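Local coordinates for protein saframycin Mx1 synthetase B (Legionella pneumophila subsp. pneumophila, PDB 3KXW) that belongs to the AMP-binding enzyme family of the ANL clan, pairing a large N-terminal domain with a smaller C-terminal one, at residues A[248-251]-A[252-256]; A[272-275]-A[276-280]; A[308-311]-A[312-316]; A[493-497]-A[498-502]; A[527-530]-A[531-535]. All blocks are in the same frame, centred on the assembly; numbering follows the deposited sequence.

Contact 1: residues A[248-251]-A[252-256]; sequences NPLS and WLKHI
Residues 248-251 meet Trp252, Leu253, Lys254 and His255 over the first turns of helix 250-259, just after the chain leaves helix 242-247. Asn248 is the first residue to depart from the earlier helix, and its backbone O is gripped twice by Ser251, through the backbone N and through the hydroxyl, with Ser251 OG 2.8 Å from Asn248 O. Pro249 takes part through its carbonyl: Trp252 N lies 3.0 Å from Pro249 O, well above the carbonyl plane, in a bent bond. Leu250 O receives a nearly straight bond (172°) from Lys254 N and a weak one from Leu253 N. The side chain of Leu250 starts off away from the next turn, but with CG anti to the backbone N (chi1 172°) its end swings forward to meet Lys254, whose extended chain crosses it at a slant; Leu250 CD2 touches Lys254 CE at 3.6 Å. Ser251 sets OG between its backbone N and carbonyl carbon (chi1 70°), which turns the hydroxyl back to Asn248. Ser251 O accepts from His255 N at 2.9 Å, with the imidazole of His255 lying obliquely by the same oxygen. Farther along, Leu253 CD2 sits over one face of the Trp252 indole, near its rim. That indole leads away from residues 248-251 into an aromatic cluster, edge-to-face with Trp214 and Trp291, and its NE1 is bonded to Ser264 OG on strand 263-266. Helix 269-277 covers the start of the segment, with Tyr273 and Arg277 on Pro249 and Cys274 on Trp252.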
# COMPACT_ATOMS: atom_id res chain seq x y z
N ASN A 248 -5.96 17.17 -1.04
CA ASN A 248 -7.35 17.50 -1.35
C ASN A 248 -8.13 16.22 -1.55
O ASN A 248 -8.38 15.82 -2.68
CB ASN A 248 -7.42 18.33 -2.66
CG ASN A 248 -8.82 18.81 -2.99
OD1 ASN A 248 -9.66 18.97 -2.09
ND2 ASN A 248 -9.09 19.06 -4.28
N PRO A 249 -8.51 15.57 -0.44
CA PRO A 249 -9.11 14.23 -0.50
C PRO A 249 -10.44 14.24 -1.23
O PRO A 249 -10.84 13.20 -1.79
CB PRO A 249 -9.34 13.86 0.99
CG PRO A 249 -8.63 14.89 1.78
CD PRO A 249 -8.39 16.09 0.93
N LEU A 250 -11.14 15.38 -1.21
CA LEU A 250 -12.35 15.53 -2.01
C LEU A 250 -12.10 15.14 -3.46
O LEU A 250 -13.01 14.62 -4.13
CB LEU A 250 -12.85 16.97 -1.95
CG LEU A 250 -14.00 17.27 -2.91
CD1 LEU A 250 -15.21 16.45 -2.53
CD2 LEU A 250 -14.32 18.76 -2.85
N SER A 251 -10.89 15.39 -3.97
CA SER A 251 -10.64 15.08 -5.39
C SER A 251 -10.81 13.59 -5.70
O SER A 251 -11.21 13.23 -6.80
CB SER A 251 -9.30 15.62 -5.88
OG SER A 251 -8.23 14.91 -5.30
N TRP A 252 -10.55 12.72 -4.73
CA TRP A 252 -10.83 11.30 -4.93
C TRP A 252 -12.29 11.06 -5.31
O TRP A 252 -12.60 10.33 -6.25
CB TRP A 252 -10.51 10.52 -3.65
CG TRP A 252 -10.62 9.00 -3.73
CD1 TRP A 252 -10.62 8.23 -4.86
CD2 TRP A 252 -10.65 8.10 -2.63
NE1 TRP A 252 -10.68 6.90 -4.52
CE2 TRP A 252 -10.69 6.79 -3.15
CE3 TRP A 252 -10.64 8.27 -1.23
CZ2 TRP A 252 -10.73 5.65 -2.33
CZ3 TRP A 252 -10.70 7.13 -0.41
CH2 TRP A 252 -10.74 5.84 -0.97
N LEU A 253 -13.19 11.68 -4.56
CA LEU A 253 -14.62 11.45 -4.75
C LEU A 253 -15.15 12.22 -5.96
O LEU A 253 -16.03 11.75 -6.67
CB LEU A 253 -15.40 11.79 -3.46
CG LEU A 253 -14.80 11.20 -2.18
CD1 LEU A 253 -15.69 11.60 -1.00
CD2 LEU A 253 -14.66 9.67 -2.23
N LYS A 254 -14.59 13.40 -6.21
CA LYS A 254 -14.87 14.13 -7.46
C LYS A 254 -14.50 13.32 -8.71
O LYS A 254 -15.27 13.24 -9.68
CB LYS A 254 -14.15 15.47 -7.51
CG LYS A 254 -14.82 16.56 -6.72
CD LYS A 254 -14.18 17.91 -7.08
CE LYS A 254 -14.86 19.09 -6.39
NZ LYS A 254 -14.20 20.40 -6.71
N HIS A 255 -13.31 12.73 -8.71
CA HIS A 255 -12.92 11.92 -9.87
C HIS A 255 -13.76 10.66 -10.02
O HIS A 255 -14.08 10.27 -11.14
CB HIS A 255 -11.43 11.59 -9.86
CG HIS A 255 -10.58 12.79 -10.12
ND1 HIS A 255 -9.35 12.98 -9.54
CD2 HIS A 255 -10.82 13.88 -10.88
CE1 HIS A 255 -8.85 14.13 -9.96
NE2 HIS A 255 -9.71 14.70 -10.77
N ILE A 256 -14.09 10.01 -8.90
CA ILE A 256 -14.93 8.83 -8.96
C ILE A 256 -16.23 9.23 -9.63
O ILE A 256 -16.79 8.49 -10.46
CB ILE A 256 -15.19 8.24 -7.55
CG1 ILE A 256 -13.94 7.46 -7.07
CG2 ILE A 256 -16.44 7.36 -7.55
CD1 ILE A 256 -14.03 6.98 -5.58

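Contact 2: residues A[272-275]-A[276-280]; sequences DYCV and KRIRE
Tyr273 and Arg277 lie side by side and point the same way, one turn apart at the end of helix 269-277. Arg277 CG sits squarely over one face of the phenol, 3.9 Å from the centroid of the Tyr273 ring, a CH-pi contact made by the aliphatic part of the arginine. The chain of Arg277 then bends at chi2 and chi3 and follows the ring outward, leaving the guanidinium steeply inclined to the ring, the two planes 69° apart. Tyr273 OH has its hydrogen bond with Leu246 O of helix 242-247, which fixes the outer end of the ring. On another flank Cys274 and Ile278 pack more loosely, Cys274 CB standing 4.1 Å from Ile278 CD1. With CG1 anti to its carbonyl carbon (chi1 -58°), Ile278 brings CG1 and CD1 back past the Cys274 carbonyl. Beneath these pairs run bonds from Lys276 N to Asp272 O, Arg277 N to Tyr273 O and Ile278 N to Cys274 O, the last at 3.1 Å. Ile278 is the first residue to leave helical geometry, and two links tie the outgoing chain to the last turn. A water donates to both Val275 O and Ile278 O, while Arg279 NH1, its partner lying in the guanidinium plane, reaches Lys276 O at 2.9 Å. Helix 269-277 joins strands 263-266 and 293-296 in a beta-alpha-beta unit. Helix 303-313 packs against Cys274, Val275 and Ile278, and Leu250 and Leu253 of helix 250-259 meet Ile278. Strand 574-577 and the residues after it hold Lys276, Trp576 by a cation-pi contact and Gln577 O and Lys580 O by hydrogen bonds.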
# COMPACT_ATOMS: atom_id res chain seq x y z
N ASP A 272 -11.47 7.52 6.83
CA ASP A 272 -11.53 8.45 7.95
C ASP A 272 -11.02 9.81 7.53
O ASP A 272 -11.52 10.83 7.97
CB ASP A 272 -10.68 7.96 9.11
CG ASP A 272 -11.34 6.83 9.87
OD1 ASP A 272 -12.53 6.94 10.20
OD2 ASP A 272 -10.65 5.83 10.11
N TYR A 273 -9.99 9.80 6.69
CA TYR A 273 -9.36 11.04 6.26
C TYR A 273 -10.35 11.88 5.44
O TYR A 273 -10.40 13.10 5.59
CB TYR A 273 -8.10 10.72 5.46
CG TYR A 273 -7.20 11.89 5.19
CD1 TYR A 273 -6.39 12.45 6.17
CD2 TYR A 273 -7.14 12.42 3.92
CE1 TYR A 273 -5.56 13.55 5.88
CE2 TYR A 273 -6.32 13.47 3.63
CZ TYR A 273 -5.54 14.04 4.59
OH TYR A 273 -4.75 15.11 4.18
N CYS A 274 -11.10 11.21 4.56
CA CYS A 274 -12.19 11.87 3.83
C CYS A 274 -13.25 12.47 4.74
O CYS A 274 -13.65 13.62 4.57
CB CYS A 274 -12.88 10.90 2.88
SG CYS A 274 -11.90 10.47 1.41
N VAL A 275 -13.70 11.68 5.72
CA VAL A 275 -14.69 12.16 6.67
C VAL A 275 -14.18 13.39 7.41
O VAL A 275 -14.90 14.38 7.58
CB VAL A 275 -15.08 11.06 7.67
CG1 VAL A 275 -15.86 11.64 8.87
CG2 VAL A 275 -15.89 9.98 6.98
N LYS A 276 -12.93 13.32 7.86
CA LYS A 276 -12.35 14.40 8.65
C LYS A 276 -12.13 15.69 7.86
O LYS A 276 -12.33 16.80 8.39
CB LYS A 276 -11.03 13.95 9.27
CG LYS A 276 -10.52 14.94 10.30
CD LYS A 276 -9.91 14.25 11.45
CE LYS A 276 -9.86 15.15 12.68
NZ LYS A 276 -10.96 14.85 13.60
N ARG A 277 -11.72 15.55 6.59
CA ARG A 277 -11.24 16.68 5.79
C ARG A 277 -12.31 17.36 4.94
O ARG A 277 -12.12 18.50 4.51
CB ARG A 277 -10.09 16.24 4.87
CG ARG A 277 -8.71 16.01 5.55
CD ARG A 277 -8.00 17.29 5.99
NE ARG A 277 -7.71 18.20 4.87
CZ ARG A 277 -6.55 18.26 4.22
NH1 ARG A 277 -5.54 17.49 4.56
NH2 ARG A 277 -6.41 19.13 3.23
N ILE A 278 -13.40 16.68 4.65
CA ILE A 278 -14.38 17.20 3.68
C ILE A 278 -15.59 17.82 4.38
O ILE A 278 -16.39 17.12 4.98
CB ILE A 278 -14.79 16.10 2.68
CG1 ILE A 278 -13.54 15.57 1.95
CG2 ILE A 278 -15.85 16.62 1.69
CD1 ILE A 278 -13.82 14.46 0.97
N ARG A 279 -15.71 19.14 4.30
CA ARG A 279 -16.83 19.84 4.92
C ARG A 279 -18.13 19.53 4.19
O ARG A 279 -18.14 19.37 2.97
CB ARG A 279 -16.59 21.35 4.91
CG ARG A 279 -15.43 21.79 5.76
CD ARG A 279 -15.65 21.35 7.20
NE ARG A 279 -14.42 21.50 7.99
CZ ARG A 279 -13.59 20.50 8.29
NH1 ARG A 279 -13.85 19.26 7.87
NH2 ARG A 279 -12.50 20.75 9.01
N GLU A 280 -19.23 19.48 4.93
CA GLU A 280 -20.55 19.28 4.33
C GLU A 280 -20.79 20.05 3.03
O GLU A 280 -21.30 19.50 2.07
CB GLU A 280 -21.66 19.61 5.32
CG GLU A 280 -23.03 19.17 4.83
CD GLU A 280 -23.11 17.67 4.60
OE1 GLU A 280 -22.35 16.91 5.25
OE2 GLU A 280 -23.94 17.24 3.77
O HOH W 1 -17.07 14.63 5.91

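Contact 3: residues A[308-311]-A[312-316]; sequences HFYQ and AFKEF
Ala312 N is bonded to His308 O at 3.0 Å in regular helical fashion near the C-terminal end of helix 303-313. The bonds then degrade: Phe313 N makes a weak one to Phe309 O and turns also to Tyr310 O, which it meets from far above the carbonyl plane, and Lys314 N to Tyr310 O is weak as well. A water carries the pattern on, donating to Gln311 O and accepting from Glu315 N. Phe309 and Phe313 stand on one flank, their rings inclined at 39° and the centroids 4.7 Å apart. Phe313 places CD2 over the centre of the Phe309 ring, and CE2 meets Phe309 CE1 at 3.6 Å, while its own edge touches the Phe309 carbonyl oxygen. On another flank Lys314 has CG between the backbone N and the carbonyl carbon (chi1 70°), and its extended chain runs obliquely past the Tyr310 ring, CB making an off-centre CH-pi contact. This course carries the ammonium group alongside Gln311, where Lys314 NZ donates to Gln311 OE1 at 2.9 Å on an in-plane lone pair. A second water spans Tyr310 OH and, weakly, Lys314 NZ. Gln311 NE2 is bonded to Glu307 OE2, so both ends of the amide have partners, consistent with the modelled orientation. The helix links strands 293-296 and 323-328 in a beta-alpha-beta unit. Around it, Phe318 and Tyr271 approach Phe309 edge-to-face, and Lys283 forms a cation-pi pair with Phe313.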
# COMPACT_ATOMS: atom_id res chain seq x y z
N HIS A 308 -18.87 5.71 9.68
CA HIS A 308 -18.66 7.15 9.56
C HIS A 308 -18.67 7.60 8.12
O HIS A 308 -19.28 8.60 7.78
CB HIS A 308 -17.32 7.60 10.15
CG HIS A 308 -17.29 7.66 11.64
ND1 HIS A 308 -16.20 8.11 12.34
CD2 HIS A 308 -18.21 7.31 12.58
CE1 HIS A 308 -16.44 8.05 13.64
NE2 HIS A 308 -17.66 7.57 13.81
N PHE A 309 -17.98 6.85 7.27
CA PHE A 309 -17.89 7.21 5.86
C PHE A 309 -19.25 7.07 5.18
O PHE A 309 -19.65 7.90 4.37
CB PHE A 309 -16.86 6.32 5.14
CG PHE A 309 -16.59 6.77 3.74
CD1 PHE A 309 -15.61 7.72 3.50
CD2 PHE A 309 -17.31 6.26 2.68
CE1 PHE A 309 -15.33 8.16 2.19
CE2 PHE A 309 -17.06 6.70 1.38
CZ PHE A 309 -16.06 7.64 1.13
N TYR A 310 -19.96 6.01 5.53
CA TYR A 310 -21.26 5.76 4.94
C TYR A 310 -22.23 6.89 5.29
O TYR A 310 -22.89 7.42 4.41
CB TYR A 310 -21.84 4.42 5.39
CG TYR A 310 -23.31 4.31 5.08
CD1 TYR A 310 -23.76 4.29 3.76
CD2 TYR A 310 -24.25 4.26 6.09
CE1 TYR A 310 -25.12 4.20 3.46
CE2 TYR A 310 -25.60 4.17 5.79
CZ TYR A 310 -26.03 4.13 4.49
OH TYR A 310 -27.39 4.06 4.24
N GLN A 311 -22.27 7.26 6.57
CA GLN A 311 -23.15 8.35 7.01
C GLN A 311 -22.77 9.69 6.34
O GLN A 311 -23.63 10.49 5.99
CB GLN A 311 -23.15 8.49 8.54
CG GLN A 311 -23.77 7.31 9.31
CD GLN A 311 -25.22 7.09 8.95
OE1 GLN A 311 -25.91 8.03 8.53
NE2 GLN A 311 -25.69 5.86 9.08
N ALA A 312 -21.47 9.92 6.16
CA ALA A 312 -20.99 11.15 5.54
C ALA A 312 -21.31 11.28 4.05
O ALA A 312 -21.42 12.40 3.53
CB ALA A 312 -19.47 11.33 5.80
N PHE A 313 -21.46 10.15 3.34
CA PHE A 313 -21.60 10.23 1.89
C PHE A 313 -22.87 9.60 1.28
O PHE A 313 -23.07 9.66 0.08
CB PHE A 313 -20.31 9.77 1.19
CG PHE A 313 -19.15 10.65 1.53
CD1 PHE A 313 -19.01 11.88 0.91
CD2 PHE A 313 -18.24 10.31 2.52
CE1 PHE A 313 -17.98 12.73 1.21
CE2 PHE A 313 -17.19 11.17 2.85
CZ PHE A 313 -17.07 12.38 2.21
N LYS A 314 -23.69 9.01 2.14
CA LYS A 314 -24.91 8.33 1.70
C LYS A 314 -25.84 9.24 0.94
O LYS A 314 -26.53 8.81 0.03
CB LYS A 314 -25.63 7.68 2.89
CG LYS A 314 -26.29 8.64 3.87
CD LYS A 314 -27.00 7.86 4.99
CE LYS A 314 -27.81 8.79 5.91
NZ LYS A 314 -28.40 8.05 7.07
N GLU A 315 -25.87 10.52 1.31
CA GLU A 315 -26.72 11.45 0.59
C GLU A 315 -26.21 11.73 -0.83
O GLU A 315 -26.93 12.30 -1.66
CB GLU A 315 -26.93 12.74 1.40
CG GLU A 315 -27.59 12.48 2.77
CD GLU A 315 -28.90 11.69 2.69
OE1 GLU A 315 -29.63 11.80 1.67
OE2 GLU A 315 -29.24 10.97 3.66
N PHE A 316 -24.99 11.29 -1.12
CA PHE A 316 -24.43 11.47 -2.45
C PHE A 316 -24.23 10.17 -3.21
O PHE A 316 -23.34 10.09 -4.06
CB PHE A 316 -23.15 12.30 -2.40
CG PHE A 316 -23.35 13.62 -1.73
CD1 PHE A 316 -23.69 14.74 -2.46
CD2 PHE A 316 -23.30 13.72 -0.34
CE1 PHE A 316 -23.91 15.97 -1.82
CE2 PHE A 316 -23.53 14.93 0.30
CZ PHE A 316 -23.83 16.04 -0.43
O HOH W 2 -29.14 4.85 6.23
O HOH W 3 -24.70 11.89 3.57

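Contact 4: residues A[493-497]-A[498-502]; sequences VIQEE and HEYKL
A beta hairpin joins strands 486-496 and 499-508 of the C-terminal domain, and here Val493, Ile494 and Gln495 face Leu502, Lys501 and Tyr500 across its antiparallel ladder. Ile494 and Lys501 are a hydrogen-bonded pair, Ile494 N to Lys501 O 3.0 Å and Lys501 N to Ile494 O 2.8 Å. Nearer the turn Glu496 N is bonded to Glu499 O, but the return bond from Glu499 N is weak. Glu497 and His498 reverse the chain, both with positive phi; the His498 ring stacks on Tyr371, and Glu499 forms a salt bridge with Arg302, so the turn reaches the N-terminal domain. On one face of the sheet Tyr500 meets Val493 at a ring edge, CG1 3.9 Å from Tyr500 CD1, and Gln495 over a ring face. Leu502 CD1 and Val493 CG2 extend the apolar part of this face. On the other face Glu496 OE2 comes to 3.3 Å from Lys501 CD, yet Lys501 NZ curls away, 5.3 Å from that oxygen. The glutamine is extended, CG anti to its backbone N (chi1 -171°), which lays its amide almost parallel to the phenol, the planes 10° apart, with Gln495 CD 3.5 Å from Tyr500 OH.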
# COMPACT_ATOMS: atom_id res chain seq x y z
N VAL A 493 4.04 5.04 19.45
CA VAL A 493 2.79 4.31 19.24
C VAL A 493 2.17 3.90 20.56
O VAL A 493 2.86 3.39 21.45
CB VAL A 493 3.03 3.04 18.40
CG1 VAL A 493 1.71 2.27 18.21
CG2 VAL A 493 3.61 3.42 17.07
N ILE A 494 0.87 4.14 20.66
CA ILE A 494 0.08 3.82 21.84
C ILE A 494 -0.83 2.67 21.50
O ILE A 494 -1.43 2.67 20.42
CB ILE A 494 -0.80 5.03 22.21
CG1 ILE A 494 0.10 6.19 22.63
CG2 ILE A 494 -1.79 4.69 23.31
CD1 ILE A 494 1.20 5.75 23.55
N GLN A 495 -0.93 1.67 22.38
CA GLN A 495 -1.96 0.64 22.19
C GLN A 495 -3.16 1.01 23.03
O GLN A 495 -3.03 1.24 24.23
CB GLN A 495 -1.47 -0.75 22.54
CG GLN A 495 -2.48 -1.81 22.12
CD GLN A 495 -2.15 -3.21 22.63
OE1 GLN A 495 -1.23 -3.39 23.42
NE2 GLN A 495 -2.92 -4.20 22.17
N GLU A 496 -4.32 1.08 22.41
CA GLU A 496 -5.47 1.68 23.06
C GLU A 496 -6.73 0.91 22.69
O GLU A 496 -7.25 1.06 21.58
CB GLU A 496 -5.56 3.15 22.63
CG GLU A 496 -6.75 3.92 23.17
CD GLU A 496 -6.52 5.40 23.06
OE1 GLU A 496 -6.04 6.00 24.05
OE2 GLU A 496 -6.79 5.97 21.98
N GLU A 497 -7.20 0.10 23.63
CA GLU A 497 -8.23 -0.93 23.40
C GLU A 497 -8.27 -1.48 21.98
O GLU A 497 -8.94 -0.94 21.09
CB GLU A 497 -9.62 -0.48 23.88
CG GLU A 497 -10.25 0.63 23.07
CD GLU A 497 -11.29 1.39 23.87
OE1 GLU A 497 -12.30 0.77 24.29
OE2 GLU A 497 -11.09 2.61 24.06
N HIS A 498 -7.52 -2.55 21.78
CA HIS A 498 -7.63 -3.34 20.57
C HIS A 498 -7.10 -2.66 19.31
O HIS A 498 -7.18 -3.23 18.23
CB HIS A 498 -9.10 -3.77 20.36
CG HIS A 498 -9.84 -4.05 21.64
ND1 HIS A 498 -9.49 -5.07 22.49
CD2 HIS A 498 -10.91 -3.43 22.20
CE1 HIS A 498 -10.31 -5.07 23.53
NE2 HIS A 498 -11.18 -4.09 23.38
N GLU A 499 -6.56 -1.44 19.43
CA GLU A 499 -5.95 -0.76 18.28
C GLU A 499 -4.61 -0.11 18.61
O GLU A 499 -4.32 0.22 19.77
CB GLU A 499 -6.89 0.32 17.75
CG GLU A 499 -8.33 -0.06 17.90
CD GLU A 499 -9.24 0.80 17.07
OE1 GLU A 499 -9.17 2.04 17.20
OE2 GLU A 499 -10.04 0.21 16.30
N TYR A 500 -3.79 0.08 17.59
CA TYR A 500 -2.55 0.81 17.77
C TYR A 500 -2.66 2.17 17.09
O TYR A 500 -3.22 2.28 16.01
CB TYR A 500 -1.36 0.03 17.21
CG TYR A 500 -1.01 -1.19 18.02
CD1 TYR A 500 -0.08 -1.12 19.05
CD2 TYR A 500 -1.61 -2.42 17.75
CE1 TYR A 500 0.26 -2.24 19.79
CE2 TYR A 500 -1.30 -3.54 18.49
CZ TYR A 500 -0.36 -3.45 19.50
OH TYR A 500 -0.05 -4.58 20.22
N LYS A 501 -2.12 3.21 17.72
CA LYS A 501 -2.23 4.56 17.17
C LYS A 501 -0.87 5.25 17.17
O LYS A 501 -0.30 5.46 18.23
CB LYS A 501 -3.23 5.40 17.98
CG LYS A 501 -4.60 4.73 18.20
CD LYS A 501 -5.62 5.67 18.88
CE LYS A 501 -6.28 6.60 17.86
NZ LYS A 501 -6.85 5.82 16.71
N LEU A 502 -0.36 5.55 15.99
CA LEU A 502 0.84 6.35 15.88
C LEU A 502 0.51 7.75 16.36
O LEU A 502 -0.43 8.38 15.87
CB LEU A 502 1.32 6.38 14.44
CG LEU A 502 2.47 7.32 14.12
CD1 LEU A 502 3.67 7.10 15.08
CD2 LEU A 502 2.88 7.18 12.64

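Contact 5: residues A[527-530]-A[531-535]; sequences ELVY and ENHQL
Glu527 O, Leu528 O and Val529 O accept in turn from Glu531 N, Asn532 N and His533 N in the last turns of helix 515-533, after which Gln534, with positive phi (54°), leaves helical geometry and makes a weak bond from its N to Tyr530 O. Glu527 and Glu531 run side by side along one flank, Glu527 CG 4.1 Å from Glu531 CG. Their carboxylates are turned steeply against each other, and Glu527 OE2 lies 4.7 Å from Glu531 OE1, so each charge probably makes ionisation of the other somewhat less favourable. On the next flank Leu528 has CG anti to the backbone N (chi1 179°), which carries CD1 forward, toward the C-terminal end, to the Asn532 amide, 3.6 Å from ND2. That ND2 and His533 NE2 both bond to Ser476 OG on helix 469-479, which packs along this side of the beta-alpha-beta unit made by strand 499-508, helix 515-533 and strand 539-544 in the C-terminal domain. Val529 and Leu535 share this packing, Val529 CG1 4.1 Å from Leu535 CB, with Ile473 and Tyr469 beyond them. The chain doubles back after Gln534, bringing Leu535 O to 3.3 Å from Tyr530 CA in a CA-H...O contact. Tyr530 itself extends from the other side of the helix to Pro242 and Leu246 of helix 242-247, across the boundary with the N-terminal domain. A water donates to Tyr530 O at 2.6 Å and accepts from Gln534 NE2, while Gln534 OE1 is bonded to Lys106 NZ.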
# COMPACT_ATOMS: atom_id res chain seq x y z
N GLU A 527 0.75 14.72 6.23
CA GLU A 527 1.39 14.59 4.91
C GLU A 527 2.90 14.30 4.98
O GLU A 527 3.43 13.44 4.26
CB GLU A 527 1.11 15.83 4.08
CG GLU A 527 1.81 15.83 2.72
CD GLU A 527 1.67 17.18 2.01
OE1 GLU A 527 0.53 17.70 1.89
OE2 GLU A 527 2.71 17.73 1.59
N LEU A 528 3.60 14.98 5.87
CA LEU A 528 5.03 14.77 6.03
C LEU A 528 5.39 13.34 6.38
O LEU A 528 6.29 12.76 5.78
CB LEU A 528 5.60 15.72 7.09
CG LEU A 528 7.10 15.57 7.35
CD1 LEU A 528 7.90 16.04 6.13
CD2 LEU A 528 7.51 16.36 8.58
N VAL A 529 4.71 12.78 7.38
CA VAL A 529 5.03 11.44 7.83
C VAL A 529 4.64 10.40 6.76
O VAL A 529 5.34 9.41 6.54
CB VAL A 529 4.33 11.15 9.18
CG1 VAL A 529 4.57 9.72 9.60
CG2 VAL A 529 4.82 12.15 10.24
N TYR A 530 3.51 10.63 6.12
CA TYR A 530 3.08 9.74 5.04
C TYR A 530 4.11 9.67 3.91
O TYR A 530 4.46 8.57 3.44
CB TYR A 530 1.73 10.17 4.49
CG TYR A 530 1.21 9.23 3.43
CD1 TYR A 530 0.39 8.16 3.75
CD2 TYR A 530 1.58 9.41 2.09
CE1 TYR A 530 -0.08 7.30 2.76
CE2 TYR A 530 1.11 8.56 1.10
CZ TYR A 530 0.28 7.51 1.43
OH TYR A 530 -0.17 6.68 0.42
N GLU A 531 4.60 10.83 3.50
CA GLU A 531 5.59 10.93 2.42
C GLU A 531 6.98 10.41 2.77
O GLU A 531 7.60 9.70 1.98
CB GLU A 531 5.66 12.38 1.92
CG GLU A 531 4.31 12.85 1.42
CD GLU A 531 4.20 12.97 -0.09
OE1 GLU A 531 4.64 14.03 -0.62
OE2 GLU A 531 3.61 12.06 -0.76
N ASN A 532 7.46 10.75 3.97
CA ASN A 532 8.80 10.36 4.40
C ASN A 532 8.91 8.94 4.92
O ASN A 532 9.98 8.35 4.86
CB ASN A 532 9.33 11.34 5.46
CG ASN A 532 9.68 12.72 4.89
OD1 ASN A 532 9.31 13.06 3.77
ND2 ASN A 532 10.41 13.51 5.68
N HIS A 533 7.81 8.39 5.44
CA HIS A 533 7.88 7.11 6.15
C HIS A 533 6.84 6.07 5.76
O HIS A 533 6.85 4.93 6.26
CB HIS A 533 7.83 7.37 7.66
CG HIS A 533 8.90 8.30 8.12
ND1 HIS A 533 10.21 7.90 8.28
CD2 HIS A 533 8.87 9.63 8.36
CE1 HIS A 533 10.93 8.94 8.66
NE2 HIS A 533 10.15 10.00 8.71
N GLN A 534 5.94 6.45 4.87
CA GLN A 534 4.84 5.57 4.48
C GLN A 534 4.07 5.10 5.71
O GLN A 534 3.69 3.93 5.80
CB GLN A 534 5.36 4.37 3.66
CG GLN A 534 5.87 4.74 2.27
CD GLN A 534 7.14 5.57 2.32
OE1 GLN A 534 8.17 5.13 2.85
NE2 GLN A 534 7.07 6.77 1.76
N LEU A 535 3.86 6.01 6.67
CA LEU A 535 3.07 5.70 7.85
C LEU A 535 1.96 6.73 8.00
O LEU A 535 2.07 7.85 7.50
CB LEU A 535 3.94 5.71 9.11
CG LEU A 535 5.04 4.64 9.19
CD1 LEU A 535 6.02 5.00 10.28
CD2 LEU A 535 4.43 3.26 9.44
O HOH W 4 4.44 7.64 1.01

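Contacts 1, 2 and 3 form one cluster in the N-terminal domain. Pro249 and Leu250 of contact 1 pack on Tyr273 and Ile278 of contact 2; Val275 and Cys274 then lie against Phe309 of contact 3, and Leu253 closes the triangle on Phe313. Their inward sides are apolar and aromatic, while lysines lie on outer sides, Lys254 along Leu250 and Lys314 bonded to Gln311. Contacts 4 and 5 belong to the C-terminal domain and touch through Leu502 and Leu535. All five are partly buried. Contact 4, with the most exposed residues, around its turn, relies on strand pairing and a glutamine-tyrosine stack, while contact 5 lies at the C-terminal end of a helix beside buried polar groups.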